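Local atomic coordinates of type III effector NopAA (Sinorhizobium fredii USDA 257, PDB entry 6SDU), a protein that hydrolyses xyloglucan as a secreted effector of the glycoside hydrolase 12 family, and probably has cellulase activity as well. Residues Ser51-Gly54 with Val55-Ser59; Ile80-Leu84 with Ser85-Thr89; Leu178-Thr181 with Ser182-Ser186; Leu195-Ile198 with Lys199-Tyr203. All coordinates share one frame; numbering follows the deposited sequence.

Contact 1. Residues Ser51-Gly54 with Val55-Ser59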
loop_
_atom_site.group_PDB
_atom_site.type_symbol
_atom_site.label_atom_id
_atom_site.label_comp_id
_atom_site.label_asym_id
_atom_site.label_seq_id
_atom_site.Cartn_x
_atom_site.Cartn_y
_atom_site.Cartn_z
ATOM N N SER A 51 13.124 -10.713 -2.286
ATOM C CA SER A 51 14.359 -10.948 -1.544
ATOM C C SER A 51 14.461 -9.905 -0.447
ATOM O O SER A 51 14.075 -8.747 -0.651
ATOM C CB SER A 51 15.616 -10.922 -2.436
ATOM O OG SER A 51 15.920 -9.603 -2.845
ATOM N N VAL A 52 14.927 -10.333 0.728
ATOM C CA VAL A 52 15.074 -9.459 1.888
ATOM C C VAL A 52 16.545 -9.377 2.253
ATOM O O VAL A 52 17.188 -10.405 2.509
ATOM C CB VAL A 52 14.251 -9.948 3.083
ATOM C CG1 VAL A 52 14.437 -8.989 4.242
ATOM C CG2 VAL A 52 12.797 -10.076 2.689
ATOM N N SER A 53 17.078 -8.158 2.295
ATOM C CA SER A 53 18.477 -8.004 2.661
ATOM C C SER A 53 18.688 -7.704 4.143
ATOM O O SER A 53 19.782 -7.951 4.661
ATOM C CB SER A 53 19.097 -6.883 1.822
ATOM O OG SER A 53 20.454 -6.733 2.156
ATOM N N GLY A 54 17.648 -7.291 4.849
ATOM C CA GLY A 54 17.732 -6.908 6.249
ATOM C C GLY A 54 16.403 -6.300 6.631
ATOM O O GLY A 54 15.531 -6.098 5.774
ATOM N N VAL A 55 16.261 -5.968 7.921
ATOM C CA VAL A 55 14.927 -5.596 8.411
ATOM C C VAL A 55 14.376 -4.368 7.700
ATOM O O VAL A 55 13.159 -4.242 7.514
ATOM C CB VAL A 55 14.937 -5.375 9.944
ATOM C CG1 VAL A 55 14.877 -6.692 10.674
ATOM C CG2 VAL A 55 16.162 -4.603 10.370
ATOM N N ASN A 56 15.244 -3.473 7.252
ATOM C CA ASN A 56 14.807 -2.247 6.608
ATOM C C ASN A 56 14.931 -2.230 5.084
ATOM O O ASN A 56 14.516 -1.245 4.468
ATOM C CB ASN A 56 15.512 -1.058 7.268
ATOM C CG ASN A 56 15.165 -0.954 8.772
ATOM O OD1 ASN A 56 13.986 -1.012 9.161
ATOM N ND2 ASN A 56 16.191 -0.824 9.612
ATOM N N ARG A 57 15.499 -3.258 4.445
ATOM C CA ARG A 57 15.768 -3.188 3.006
ATOM C C ARG A 57 15.374 -4.486 2.313
ATOM O O ARG A 57 15.861 -5.559 2.669
ATOM C CB ARG A 57 17.243 -2.895 2.732
ATOM C CG ARG A 57 17.578 -2.796 1.267
ATOM C CD ARG A 57 19.070 -2.692 1.066
ATOM N NE ARG A 57 19.554 -1.356 1.392
ATOM C CZ ARG A 57 19.903 -0.453 0.482
ATOM N NH1 ARG A 57 19.824 -0.759 -0.810
ATOM N NH2 ARG A 57 20.329 0.749 0.862
ATOM N N TRP A 58 14.546 -4.363 1.273
ATOM C CA TRP A 58 14.027 -5.500 0.533
ATOM C C TRP A 58 13.735 -5.101 -0.908
ATOM O O TRP A 58 13.840 -3.928 -1.296
ATOM C CB TRP A 58 12.784 -6.093 1.211
ATOM C CG TRP A 58 11.566 -5.249 1.261
ATOM C CD1 TRP A 58 11.302 -4.222 2.146
ATOM C CD2 TRP A 58 10.380 -5.407 0.468
ATOM N NE1 TRP A 58 10.039 -3.716 1.912
ATOM C CE2 TRP A 58 9.453 -4.418 0.891
ATOM C CE3 TRP A 58 10.008 -6.290 -0.550
ATOM C CZ2 TRP A 58 8.175 -4.295 0.326
ATOM C CZ3 TRP A 58 8.755 -6.141 -1.136
ATOM C CH2 TRP A 58 7.848 -5.156 -0.690
ATOM N N SER A 59 13.449 -6.118 -1.719
ATOM C CA SER A 59 13.220 -5.938 -3.138
ATOM C C SER A 59 12.272 -7.029 -3.631
ATOM O O SER A 59 12.134 -8.085 -2.999
ATOM C CB SER A 59 14.581 -5.961 -3.869
ATOM O OG SER A 59 14.443 -6.313 -5.220
#
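The carbonyl oxygen Arg57 O takes two backbone N-H groups at once: Ser53 N donates to Arg57 O at 2.9 Å, and Gly54 N reaches the same oxygen in a weak bond of 3.3 Å. Two consecutive residues facing one across a strand pair define a classic beta bulge, and this one is built into the tip of a beta hairpin. The bulge runs straight into a type I turn, Gly54 to Arg57, which shares both residues and is closed by Arg57 N donating to Gly54 O over 3.1 Å.

Away from the turn the ladder is regular. Ser51 and Ser59 form a hydrogen-bonded pair, with Ser51 N to Ser59 O and Ser59 N to Ser51 O both 2.9 Å, and their side chains share the sheet face of Arg57. Val52 and Trp58, a non-hydrogen-bonded pair, point to the other face, where Val52 CG2 lies 4.2 Å from Trp58 CB. With CG between the backbone N and the carbonyl carbon (chi1 66°), the indole swings away from Val52.

Trp58 thereby stacks on Phe229 and meets Trp36 edge-to-face, joining the hairpin to strand 34-40 of the second sheet, while strands 20-22 and 225-236 flank its two strands within their own sheet.

Contact 2. Residues Ile80-Leu84 with Ser85-Thr89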
loop_
_atom_site.group_PDB
_atom_site.type_symbol
_atom_site.label_atom_id
_atom_site.label_comp_id
_atom_site.label_asym_id
_atom_site.label_seq_id
_atom_site.Cartn_x
_atom_site.Cartn_y
_atom_site.Cartn_z
ATOM N N ILE A 80 0.946 -3.418 15.012
ATOM C CA ILE A 80 0.769 -2.382 16.041
ATOM C C ILE A 80 -0.033 -2.913 17.233
ATOM O O ILE A 80 0.489 -3.026 18.343
ATOM C CB ILE A 80 0.108 -1.114 15.449
ATOM C CG1 ILE A 80 0.823 -0.663 14.171
ATOM C CG2 ILE A 80 0.069 0.028 16.491
ATOM C CD1 ILE A 80 2.248 -0.252 14.375
ATOM N N GLY A 81 -1.292 -3.280 17.008
ATOM C CA GLY A 81 -2.159 -3.807 18.048
ATOM C C GLY A 81 -2.473 -2.861 19.198
ATOM O O GLY A 81 -2.427 -3.264 20.365
ATOM N N LYS A 82 -2.822 -1.614 18.889
ATOM C CA LYS A 82 -3.091 -0.594 19.894
ATOM C C LYS A 82 -4.261 0.269 19.440
ATOM O O LYS A 82 -4.387 0.548 18.245
ATOM C CB LYS A 82 -1.873 0.317 20.123
ATOM C CG LYS A 82 -0.678 -0.372 20.748
ATOM C CD LYS A 82 0.572 0.513 20.771
ATOM C CE LYS A 82 0.230 1.977 20.917
ATOM N NZ LYS A 82 0.439 2.472 22.308
ATOM N N PRO A 83 -5.112 0.715 20.374
ATOM C CA PRO A 83 -6.147 1.694 20.017
ATOM C C PRO A 83 -5.531 3.008 19.572
ATOM O O PRO A 83 -4.477 3.432 20.060
ATOM C CB PRO A 83 -6.925 1.892 21.327
ATOM C CG PRO A 83 -6.609 0.702 22.150
ATOM C CD PRO A 83 -5.187 0.359 21.799
ATOM N N LEU A 84 -6.212 3.659 18.629
ATOM C CA LEU A 84 -5.716 4.930 18.113
ATOM C C LEU A 84 -5.485 5.931 19.243
ATOM O O LEU A 84 -4.493 6.671 19.238
ATOM C CB LEU A 84 -6.709 5.489 17.104
ATOM C CG LEU A 84 -6.287 6.761 16.399
ATOM C CD1 LEU A 84 -4.901 6.577 15.745
ATOM C CD2 LEU A 84 -7.351 7.033 15.372
ATOM N N SER A 85 -6.375 5.938 20.237
ATOM C CA SER A 85 -6.279 6.896 21.333
ATOM C C SER A 85 -5.045 6.661 22.200
ATOM O O SER A 85 -4.490 7.618 22.757
ATOM C CB SER A 85 -7.553 6.827 22.183
ATOM O OG SER A 85 -7.751 5.527 22.712
ATOM N N SER A 86 -4.583 5.415 22.310
ATOM C CA SER A 86 -3.403 5.125 23.121
ATOM C C SER A 86 -2.096 5.420 22.391
ATOM O O SER A 86 -1.024 5.304 22.998
ATOM C CB SER A 86 -3.429 3.672 23.604
ATOM O OG SER A 86 -3.150 2.776 22.541
ATOM N N ILE A 87 -2.151 5.755 21.104
ATOM C CA ILE A 87 -0.949 5.942 20.302
ATOM C C ILE A 87 -0.455 7.377 20.439
ATOM O O ILE A 87 -1.209 8.334 20.222
ATOM C CB ILE A 87 -1.214 5.591 18.826
ATOM C CG1 ILE A 87 -1.423 4.087 18.666
ATOM C CG2 ILE A 87 -0.058 6.053 17.936
ATOM C CD1 ILE A 87 -2.238 3.696 17.441
ATOM N N ASN A 88 0.830 7.522 20.749
ATOM C CA ASN A 88 1.496 8.817 20.817
ATOM C C ASN A 88 2.237 9.154 19.532
ATOM O O ASN A 88 2.248 10.319 19.109
ATOM C CB ASN A 88 2.493 8.840 21.987
ATOM C CG ASN A 88 1.873 8.379 23.311
ATOM O OD1 ASN A 88 0.966 9.023 23.849
ATOM N ND2 ASN A 88 2.360 7.252 23.833
ATOM N N THR A 89 2.860 8.157 18.901
ATOM C CA THR A 89 3.563 8.347 17.639
ATOM C C THR A 89 3.363 7.124 16.756
ATOM O O THR A 89 3.631 6.000 17.187
ATOM C CB THR A 89 5.064 8.562 17.885
ATOM O OG1 THR A 89 5.279 9.841 18.494
ATOM C CG2 THR A 89 5.841 8.474 16.591
#
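Ile87 and Leu84 meet where strand 72-83 ends and the chain turns back toward strand 90-97, a connection between the two sheets of the beta-sandwich. The turn is fastened by Ile87 N donating to Leu84 O at 3.1 Å. Ile87 sends CG1 beside its own backbone N (chi1 -70°), which carries the branch back over the preceding strand. There Ile87 CD1 is 4.3 Å from Leu84 CD1, and Ile80 CG2 lies 4.4 Å from the same Ile87 methyl. Ile80 and Ile87 also rest on Val209 of strand 208-218.

Ser86 grips the carbonyl of Pro83. Its hydroxyl donates to Pro83 O at 2.9 Å, in the carbonyl plane and on a lone pair, and Ser86 N adds a weak bond to the same oxygen, so two groups of one residue hold that carbonyl. Ser85 instead turns its hydroxyl to Asp206.

Lys82 arches over Ser86 and Ile87, its chain bent at chi3 and chi4 so that the aliphatic part lies across the isoleucine: Lys82 CE is 3.5 Å from Ile87 CG1. The bend carries the ammonium on to the next carbonyl, where Lys82 NZ donates a hydrogen bond to Ser86 O at 3.3 Å, from above the carbonyl plane.

Contact 3. Residues Leu178-Thr181 with Ser182-Ser186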
loop_
_atom_site.group_PDB
_atom_site.type_symbol
_atom_site.label_atom_id
_atom_site.label_comp_id
_atom_site.label_asym_id
_atom_site.label_seq_id
_atom_site.Cartn_x
_atom_site.Cartn_y
_atom_site.Cartn_z
ATOM N N LEU A 178 -5.889 7.124 -0.067
ATOM C CA LEU A 178 -5.330 8.452 -0.280
ATOM C C LEU A 178 -4.254 8.348 -1.357
ATOM O O LEU A 178 -3.297 7.583 -1.201
ATOM C CB LEU A 178 -4.752 9.027 1.014
ATOM C CG LEU A 178 -5.801 9.576 1.988
ATOM C CD1 LEU A 178 -6.608 8.471 2.617
ATOM C CD2 LEU A 178 -5.123 10.434 3.074
ATOM N N LEU A 179 -4.412 9.108 -2.437
ATOM C CA LEU A 179 -3.450 9.137 -3.536
ATOM C C LEU A 179 -2.692 10.452 -3.424
ATOM O O LEU A 179 -3.310 11.517 -3.416
ATOM C CB LEU A 179 -4.149 9.039 -4.901
ATOM C CG LEU A 179 -4.440 7.650 -5.466
ATOM C CD1 LEU A 179 -5.285 6.819 -4.527
ATOM C CD2 LEU A 179 -5.120 7.771 -6.852
ATOM N N ARG A 180 -1.366 10.381 -3.308
ATOM C CA ARG A 180 -0.585 11.606 -3.196
ATOM C C ARG A 180 -0.740 12.436 -4.463
ATOM O O ARG A 180 -0.545 11.932 -5.576
ATOM C CB ARG A 180 0.887 11.285 -2.959
ATOM C CG ARG A 180 1.346 11.625 -1.563
ATOM C CD ARG A 180 2.828 11.519 -1.433
ATOM N NE ARG A 180 3.454 12.700 -1.992
ATOM C CZ ARG A 180 4.382 13.406 -1.373
ATOM N NH1 ARG A 180 4.797 13.050 -0.170
ATOM N NH2 ARG A 180 4.895 14.460 -1.968
ATOM N N THR A 181 -1.080 13.721 -4.289
ATOM C CA THR A 181 -1.251 14.603 -5.442
ATOM C C THR A 181 0.062 14.820 -6.167
ATOM O O THR A 181 0.056 15.146 -7.358
ATOM C CB THR A 181 -1.867 15.941 -5.025
ATOM O OG1 THR A 181 -1.020 16.596 -4.063
ATOM C CG2 THR A 181 -3.258 15.704 -4.441
ATOM N N SER A 182 1.184 14.749 -5.448
ATOM C CA SER A 182 2.515 14.731 -6.042
ATOM C C SER A 182 3.179 13.395 -5.704
ATOM O O SER A 182 3.385 13.079 -4.529
ATOM C CB SER A 182 3.355 15.916 -5.552
ATOM O OG SER A 182 4.521 16.046 -6.338
ATOM N N LYS A 183 3.492 12.602 -6.725
ATOM C CA LYS A 183 4.121 11.308 -6.497
ATOM C C LYS A 183 5.551 11.502 -6.012
ATOM O O LYS A 183 6.222 12.474 -6.375
ATOM C CB LYS A 183 4.126 10.479 -7.774
ATOM C CG LYS A 183 2.752 10.195 -8.352
ATOM C CD LYS A 183 2.873 9.780 -9.829
ATOM C CE LYS A 183 1.502 9.448 -10.406
ATOM N NZ LYS A 183 1.640 8.755 -11.710
ATOM N N THR A 184 6.004 10.589 -5.155
ATOM C CA THR A 184 7.357 10.656 -4.607
ATOM C C THR A 184 7.888 9.242 -4.398
ATOM O O THR A 184 7.114 8.276 -4.280
ATOM C CB THR A 184 7.375 11.453 -3.286
ATOM O OG1 THR A 184 8.725 11.808 -2.933
ATOM C CG2 THR A 184 6.733 10.624 -2.159
ATOM N N ASN A 185 9.227 9.120 -4.377
ATOM C CA ASN A 185 9.890 7.850 -4.082
ATOM C C ASN A 185 10.613 7.835 -2.743
ATOM O O ASN A 185 11.300 6.849 -2.435
ATOM C CB ASN A 185 10.870 7.459 -5.198
ATOM C CG ASN A 185 10.154 6.936 -6.435
ATOM O OD1 ASN A 185 9.185 6.179 -6.322
ATOM N ND2 ASN A 185 10.616 7.339 -7.620
ATOM N N SER A 186 10.544 8.913 -1.974
ATOM C CA SER A 186 11.066 8.911 -0.615
ATOM C C SER A 186 10.275 9.931 0.190
ATOM O O SER A 186 9.886 10.981 -0.333
ATOM C CB SER A 186 12.570 9.216 -0.568
ATOM O OG SER A 186 12.808 10.585 -0.832
#
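The guanidinium of Arg180 has the methyl of Thr184 over one face and the carbonyl oxygen of Ser182 at its edge. Thr184 CG2 rides 3.6 Å above the plane, offset toward the rim, and is 3.7 Å from Arg180 NH1. At the edge, Arg180 NE donates to Ser182 O over a short 2.6 Å with an N-H...O angle of 151°. The donor comes in nearly along the C=O axis, while the oxygen sits 18° out of the guanidinium plane. Arg180 NH2 adds a weak bond of 3.3 Å to Ser182 O, so one oxygen is shared unequally by two neighbouring donors.

The bend at chi3 (79°) folds the arginine tip back over the chain that follows, and the side chain crosses Thr184 obliquely. Thr184 in turn sends its hydroxyl forward along the chain, Thr184 OG1 donating to Ser186 O at 3.0 Å. The two side-chain-to-backbone bonds thus follow each other along the loop.

Lys183 points the other way, with NZ hydrogen-bonded to the backbone oxygens of Tyr125 and Gly127 and a cation-pi contact to the Tyr125 ring. Arg180 also touches Ala160 and Trp162 on strand 160-168. This is a side-chain-to-backbone tie across an inter-strand loop of a beta-sandwich, here the passage from strand 174-180 in one sheet to strand 186-190 at the margin of the other.

Contact 4. Residues Leu195-Ile198 with Lys199-Tyr203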
loop_
_atom_site.group_PDB
_atom_site.type_symbol
_atom_site.label_atom_id
_atom_site.label_comp_id
_atom_site.label_asym_id
_atom_site.label_seq_id
_atom_site.Cartn_x
_atom_site.Cartn_y
_atom_site.Cartn_z
ATOM N N LEU A 195 -4.989 8.792 10.309
ATOM C CA LEU A 195 -6.100 8.059 10.901
ATOM C C LEU A 195 -6.989 8.994 11.726
ATOM O O LEU A 195 -8.223 8.868 11.714
ATOM C CB LEU A 195 -5.555 6.920 11.761
ATOM C CG LEU A 195 -4.792 5.853 10.979
ATOM C CD1 LEU A 195 -4.176 4.786 11.893
ATOM C CD2 LEU A 195 -5.713 5.221 9.915
ATOM N N GLN A 196 -6.380 9.970 12.409
ATOM C CA GLN A 196 -7.162 10.928 13.190
ATOM C C GLN A 196 -8.063 11.756 12.282
ATOM O O GLN A 196 -9.235 11.978 12.601
ATOM C CB GLN A 196 -6.230 11.826 14.002
ATOM C CG GLN A 196 -5.668 11.151 15.239
ATOM C CD GLN A 196 -4.601 11.969 15.960
ATOM O OE1 GLN A 196 -3.980 12.867 15.385
ATOM N NE2 GLN A 196 -4.394 11.659 17.236
ATOM N N TRP A 197 -7.547 12.178 11.119
ATOM C CA TRP A 197 -8.361 12.935 10.171
ATOM C C TRP A 197 -9.503 12.089 9.605
ATOM O O TRP A 197 -10.625 12.587 9.435
ATOM C CB TRP A 197 -7.479 13.474 9.047
ATOM C CG TRP A 197 -8.232 14.290 8.014
ATOM C CD1 TRP A 197 -8.401 15.655 7.998
ATOM C CD2 TRP A 197 -8.918 13.791 6.853
ATOM N NE1 TRP A 197 -9.149 16.030 6.897
ATOM C CE2 TRP A 197 -9.467 14.907 6.175
ATOM C CE3 TRP A 197 -9.107 12.512 6.314
ATOM C CZ2 TRP A 197 -10.200 14.776 4.994
ATOM C CZ3 TRP A 197 -9.833 12.386 5.137
ATOM C CH2 TRP A 197 -10.371 13.512 4.493
ATOM N N ILE A 198 -9.241 10.808 9.313
ATOM C CA ILE A 198 -10.288 9.935 8.791
ATOM C C ILE A 198 -11.363 9.701 9.847
ATOM O O ILE A 198 -12.556 9.617 9.531
ATOM C CB ILE A 198 -9.693 8.606 8.287
ATOM C CG1 ILE A 198 -8.672 8.852 7.173
ATOM C CG2 ILE A 198 -10.804 7.704 7.775
ATOM C CD1 ILE A 198 -7.908 7.596 6.744
ATOM N N LYS A 199 -10.956 9.561 11.111
ATOM C CA LYS A 199 -11.927 9.454 12.198
ATOM C C LYS A 199 -12.791 10.710 12.289
ATOM O O LYS A 199 -14.015 10.614 12.453
ATOM C CB LYS A 199 -11.191 9.206 13.518
ATOM C CG LYS A 199 -12.077 8.980 14.731
ATOM C CD LYS A 199 -11.236 8.881 15.999
ATOM C CE LYS A 199 -12.107 8.735 17.252
ATOM N NZ LYS A 199 -11.308 8.639 18.514
ATOM N N SER A 200 -12.179 11.894 12.109
ATOM C CA SER A 200 -12.898 13.173 12.184
ATOM C C SER A 200 -13.956 13.326 11.096
ATOM O O SER A 200 -14.875 14.137 11.253
ATOM C CB SER A 200 -11.908 14.350 12.133
ATOM O OG SER A 200 -11.606 14.766 10.808
ATOM N N LYS A 201 -13.835 12.605 9.983
ATOM C CA LYS A 201 -14.888 12.596 8.976
ATOM C C LYS A 201 -15.905 11.498 9.232
ATOM O O LYS A 201 -16.837 11.338 8.442
ATOM C CB LYS A 201 -14.290 12.430 7.587
ATOM C CG LYS A 201 -13.264 13.477 7.269
ATOM C CD LYS A 201 -13.880 14.846 7.164
ATOM C CE LYS A 201 -12.798 15.883 6.979
ATOM N NZ LYS A 201 -13.360 17.235 6.732
ATOM N N GLY A 202 -15.743 10.750 10.322
ATOM C CA GLY A 202 -16.726 9.783 10.760
ATOM C C GLY A 202 -16.688 8.413 10.120
ATOM O O GLY A 202 -17.659 7.662 10.268
ATOM N N TYR A 203 -15.591 8.044 9.442
ATOM C CA TYR A 203 -15.507 6.708 8.842
ATOM C C TYR A 203 -15.378 5.606 9.888
ATOM O O TYR A 203 -15.864 4.493 9.663
ATOM C CB TYR A 203 -14.352 6.640 7.850
ATOM C CG TYR A 203 -14.672 7.418 6.610
ATOM C CD1 TYR A 203 -15.566 6.922 5.666
ATOM C CD2 TYR A 203 -14.127 8.681 6.407
ATOM C CE1 TYR A 203 -15.881 7.655 4.523
ATOM C CE2 TYR A 203 -14.433 9.422 5.281
ATOM C CZ TYR A 203 -15.309 8.906 4.342
ATOM O OH TYR A 203 -15.617 9.650 3.228
HETATM O O HOH W 1 -10.670 18.156 6.157
#
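Lys201 lays its aliphatic chain across the indole of Trp197, one helical turn earlier. Lys201 is bent at chi2 (-67°) and extended beyond, and this shape lets two of its carbons ride the same aromatic system. Lys201 CG stands over the six-membered ring of Trp197 in a CH-pi contact, 4.0 Å from its centroid and close to the ring normal; CE sits nearer the rim, with Lys201 CE 3.5 Å from Trp197 CZ2. A water then joins the polar ends, accepting from Trp197 NE1 at 2.7 Å and from Lys201 NZ at 2.9 Å. The indole also meets Tyr152 edge-to-face.

Trp197 lies in the last turn of helix 191-200 and Lys201 just beyond its end. The i to i+4 pattern runs through Lys199 N to Leu195 O and Ser200 N to Gln196 O, then gives way to the bonds of a Schellman motif. Gly202, with a positive phi of 84°, leaves helical geometry, and two bonds lead back into the last turn: a sound one from Gly202 N to Lys199 O at 2.7 Å and a weak one from Tyr203 N to Ile198 O. Ile198 O receives a further weak bond from Lys201 N.

Ser200 holds its hydroxyl between the backbone N and the carbonyl carbon (chi1 88°), turning it back on the helix, where Ser200 OG donates to Trp197 O at 2.8 Å. Tyr203, beyond the glycine, crosses Ile198 at about a right angle: Ile198 CG2 lies 3.7 Å from Tyr203 CB, and the edge of the phenol ring faces Ile198 O.

Three of the four contacts shape chain reversals or crossings between the sheets, and the fourth ends the helix. Only contacts 2 and 4 touch: Leu84 CD2 packs 4.0 Å from Leu195 CB, so the turn after strand 72-83 rests on helix 191-200, the two centres being 15 Å apart. Contact 1 lies on the other side of the chain's centre from contact 4, about 33 Å away between centres. Contact 3 comes within about 4 Å of contact 4 at the nearest atoms without touching it. It stands off from the sugar site: the Lys183 side chain is about 14 Å from bound beta-D-glucopyranose, whose pocket includes Trp122 and Pro137, neighbours of strand 174-180.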